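Local coordinates for alpha-rhamnosidase (Dictyoglomus thermophilum, PDB 6I60), which probably removes terminal, non-reducing alpha-L-rhamnose residues from alpha-L-rhamnosides by hydrolysis, at residues Leu803-Glu808 with Thr813-His818. Residues are numbered along the deposited sequence; the frame is centred on the assembly and turned at random.
Sequences LWERWE and TGMNSH
Within the six-hairpin glycosidase domain, the (alpha/alpha)6-barrel part of this family, two arms of one loop meet where Glu805 reaches across to Ser817 and Met815. The arms run roughly antiparallel without forming regular strands. Glu805 holds the facing backbone twice: its N donates to Ser817 O at 2.9 Å, and its OE1 takes the Ser817 N-H through the anti lone pair at 3.2 Å. With CG anti to the backbone N (chi1 175°) and the rest of the chain extended, the Glu805 side chain crosses that of Met815 at about a right angle, bringing Glu805 OE2 beside Met815 CG and SD. OE1 also forms a salt bridge with Arg500, so an alanine here would probably leave Arg500 without this carboxylate and Ser817 N without its acceptor. A triethylene glycol, probably from the crystallisation liquor, lies about 3 Å from the Glu805 side chain at nearest atoms and may mark a pocket.

Next along, Arg806 bends at chi2 and chi3 and sends NH1 in the guanidinium plane to Met815 O, a straight but weak bond of 3.4 Å. At the other end Trp804 and His818 lie side by side, their rings oblique at 50°, with His818 CE1 over one indole face; His818 NE2 is hydrogen-bonded to Leu810 O. Trp804 packs on Met795 of helix 792-797, while Leu803, pointing away from the facing arm, packs on Ile482 of helix 473-488; both arms belong to the loop that joins helix 792-797 to helix 826-835.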
loop_
_atom_site.group_PDB
_atom_site.type_symbol
_atom_site.label_atom_id
_atom_site.label_comp_id
_atom_site.label_asym_id
_atom_site.label_seq_id
_atom_site.Cartn_x
_atom_site.Cartn_y
_atom_site.Cartn_z
ATOM N N LEU A 803 -15.308 1.333 -4.453
ATOM C CA LEU A 803 -16.086 1.555 -3.245
ATOM C C LEU A 803 -16.332 3.045 -3.048
ATOM O O LEU A 803 -15.488 3.881 -3.382
ATOM C CB LEU A 803 -15.380 0.967 -2.021
ATOM C CG LEU A 803 -16.009 -0.315 -1.470
ATOM C CD1 LEU A 803 -16.013 -1.412 -2.519
ATOM C CD2 LEU A 803 -15.287 -0.774 -0.216
ATOM N N TRP A 804 -17.503 3.369 -2.509
ATOM C CA TRP A 804 -17.909 4.749 -2.306
ATOM C C TRP A 804 -17.402 5.280 -0.971
ATOM O O TRP A 804 -17.065 4.524 -0.056
ATOM C CB TRP A 804 -19.431 4.882 -2.348
ATOM C CG TRP A 804 -20.028 4.638 -3.688
ATOM C CD1 TRP A 804 -19.372 4.572 -4.880
ATOM C CD2 TRP A 804 -21.414 4.423 -3.977
ATOM N NE1 TRP A 804 -20.263 4.331 -5.897
ATOM C CE2 TRP A 804 -21.524 4.235 -5.370
ATOM C CE3 TRP A 804 -22.572 4.371 -3.195
ATOM C CZ2 TRP A 804 -22.746 3.997 -5.996
ATOM C CZ3 TRP A 804 -23.784 4.137 -3.819
ATOM C CH2 TRP A 804 -23.861 3.954 -5.206
ATOM N N GLU A 805 -17.363 6.609 -0.870
ATOM C CA GLU A 805 -17.065 7.255 0.401
ATOM C C GLU A 805 -18.250 7.187 1.356
ATOM O O GLU A 805 -18.057 7.049 2.569
ATOM C CB GLU A 805 -16.657 8.710 0.160
ATOM C CG GLU A 805 -16.429 9.527 1.420
ATOM C CD GLU A 805 -15.846 10.895 1.125
ATOM O OE1 GLU A 805 -15.878 11.314 -0.051
ATOM O OE2 GLU A 805 -15.353 11.550 2.068
ATOM N N ARG A 806 -19.471 7.261 0.832
ATOM C CA ARG A 806 -20.682 7.248 1.638
ATOM C C ARG A 806 -21.600 6.118 1.190
ATOM O O ARG A 806 -21.552 5.676 0.037
ATOM C CB ARG A 806 -21.423 8.583 1.540
ATOM C CG ARG A 806 -20.508 9.774 1.318
ATOM C CD ARG A 806 -20.070 10.374 2.639
ATOM N NE ARG A 806 -21.187 10.466 3.573
ATOM C CZ ARG A 806 -22.043 11.481 3.613
ATOM N NH1 ARG A 806 -21.910 12.502 2.777
ATOM N NH2 ARG A 806 -23.034 11.474 4.494
ATOM N N TRP A 807 -22.439 5.652 2.120
ATOM C CA TRP A 807 -23.398 4.603 1.790
ATOM C C TRP A 807 -24.431 5.097 0.784
ATOM O O TRP A 807 -24.842 4.348 -0.110
ATOM C CB TRP A 807 -24.087 4.104 3.060
ATOM C CG TRP A 807 -23.166 3.462 4.059
ATOM C CD1 TRP A 807 -22.761 3.983 5.254
ATOM C CD2 TRP A 807 -22.550 2.171 3.955
ATOM N NE1 TRP A 807 -21.927 3.101 5.897
ATOM C CE2 TRP A 807 -21.781 1.982 5.122
ATOM C CE3 TRP A 807 -22.571 1.161 2.989
ATOM C CZ2 TRP A 807 -21.040 0.823 5.348
ATOM C CZ3 TRP A 807 -21.834 0.009 3.216
ATOM C CH2 TRP A 807 -21.078 -0.149 4.385
ATOM N N GLU A 808 -24.856 6.349 0.911
ATOM C CA GLU A 808 -25.870 6.905 0.028
ATOM C C GLU A 808 -25.275 7.238 -1.332
ATOM O O GLU A 808 -24.118 7.655 -1.435
ATOM C CB GLU A 808 -26.484 8.161 0.645
ATOM C CG GLU A 808 -27.072 7.949 2.030
ATOM C CD GLU A 808 -26.048 8.121 3.139
ATOM O OE1 GLU A 808 -25.111 8.930 2.971
ATOM O OE2 GLU A 808 -26.182 7.445 4.179
ATOM N N THR A 813 -20.987 17.875 -5.534
ATOM C CA THR A 813 -19.785 18.293 -4.832
ATOM C C THR A 813 -19.933 18.027 -3.334
ATOM O O THR A 813 -21.021 17.749 -2.823
ATOM C CB THR A 813 -19.486 19.770 -5.094
ATOM O OG1 THR A 813 -18.519 20.237 -4.143
ATOM C CG2 THR A 813 -20.750 20.608 -4.987
ATOM N N GLY A 814 -18.816 18.115 -2.626
ATOM C CA GLY A 814 -18.779 17.675 -1.249
ATOM C C GLY A 814 -18.377 16.218 -1.144
ATOM O O GLY A 814 -18.127 15.526 -2.136
ATOM N N MET A 815 -18.318 15.741 0.098
ATOM C CA MET A 815 -17.838 14.392 0.375
ATOM C C MET A 815 -18.700 13.333 -0.300
ATOM O O MET A 815 -19.456 12.623 0.369
ATOM C CB MET A 815 -17.789 14.150 1.882
ATOM C CG MET A 815 -16.428 14.406 2.497
ATOM S SD MET A 815 -16.417 14.129 4.275
ATOM C CE MET A 815 -17.679 12.872 4.443
ATOM N N ASN A 816 -18.582 13.213 -1.625
ATOM C CA ASN A 816 -19.385 12.289 -2.418
ATOM C C ASN A 816 -18.512 11.447 -3.342
ATOM O O ASN A 816 -18.968 11.017 -4.405
ATOM C CB ASN A 816 -20.434 13.038 -3.245
ATOM C CG ASN A 816 -21.381 13.864 -2.396
ATOM O OD1 ASN A 816 -21.607 13.569 -1.223
ATOM N ND2 ASN A 816 -21.957 14.900 -2.998
ATOM N N SER A 817 -17.259 11.209 -2.963
ATOM C CA SER A 817 -16.332 10.529 -3.858
ATOM C C SER A 817 -16.722 9.067 -4.048
ATOM O O SER A 817 -17.299 8.431 -3.160
ATOM C CB SER A 817 -14.905 10.617 -3.327
ATOM O OG SER A 817 -14.089 9.611 -3.905
ATOM N N HIS A 818 -16.388 8.534 -5.224
ATOM C CA HIS A 818 -16.783 7.189 -5.623
ATOM C C HIS A 818 -15.598 6.235 -5.737
ATOM O O HIS A 818 -15.686 5.229 -6.450
ATOM C CB HIS A 818 -17.546 7.238 -6.947
ATOM C CG HIS A 818 -18.993 7.591 -6.799
ATOM N ND1 HIS A 818 -20.003 6.841 -7.363
ATOM C CD2 HIS A 818 -19.599 8.613 -6.150
ATOM C CE1 HIS A 818 -21.170 7.387 -7.066
ATOM N NE2 HIS A 818 -20.953 8.463 -6.332
#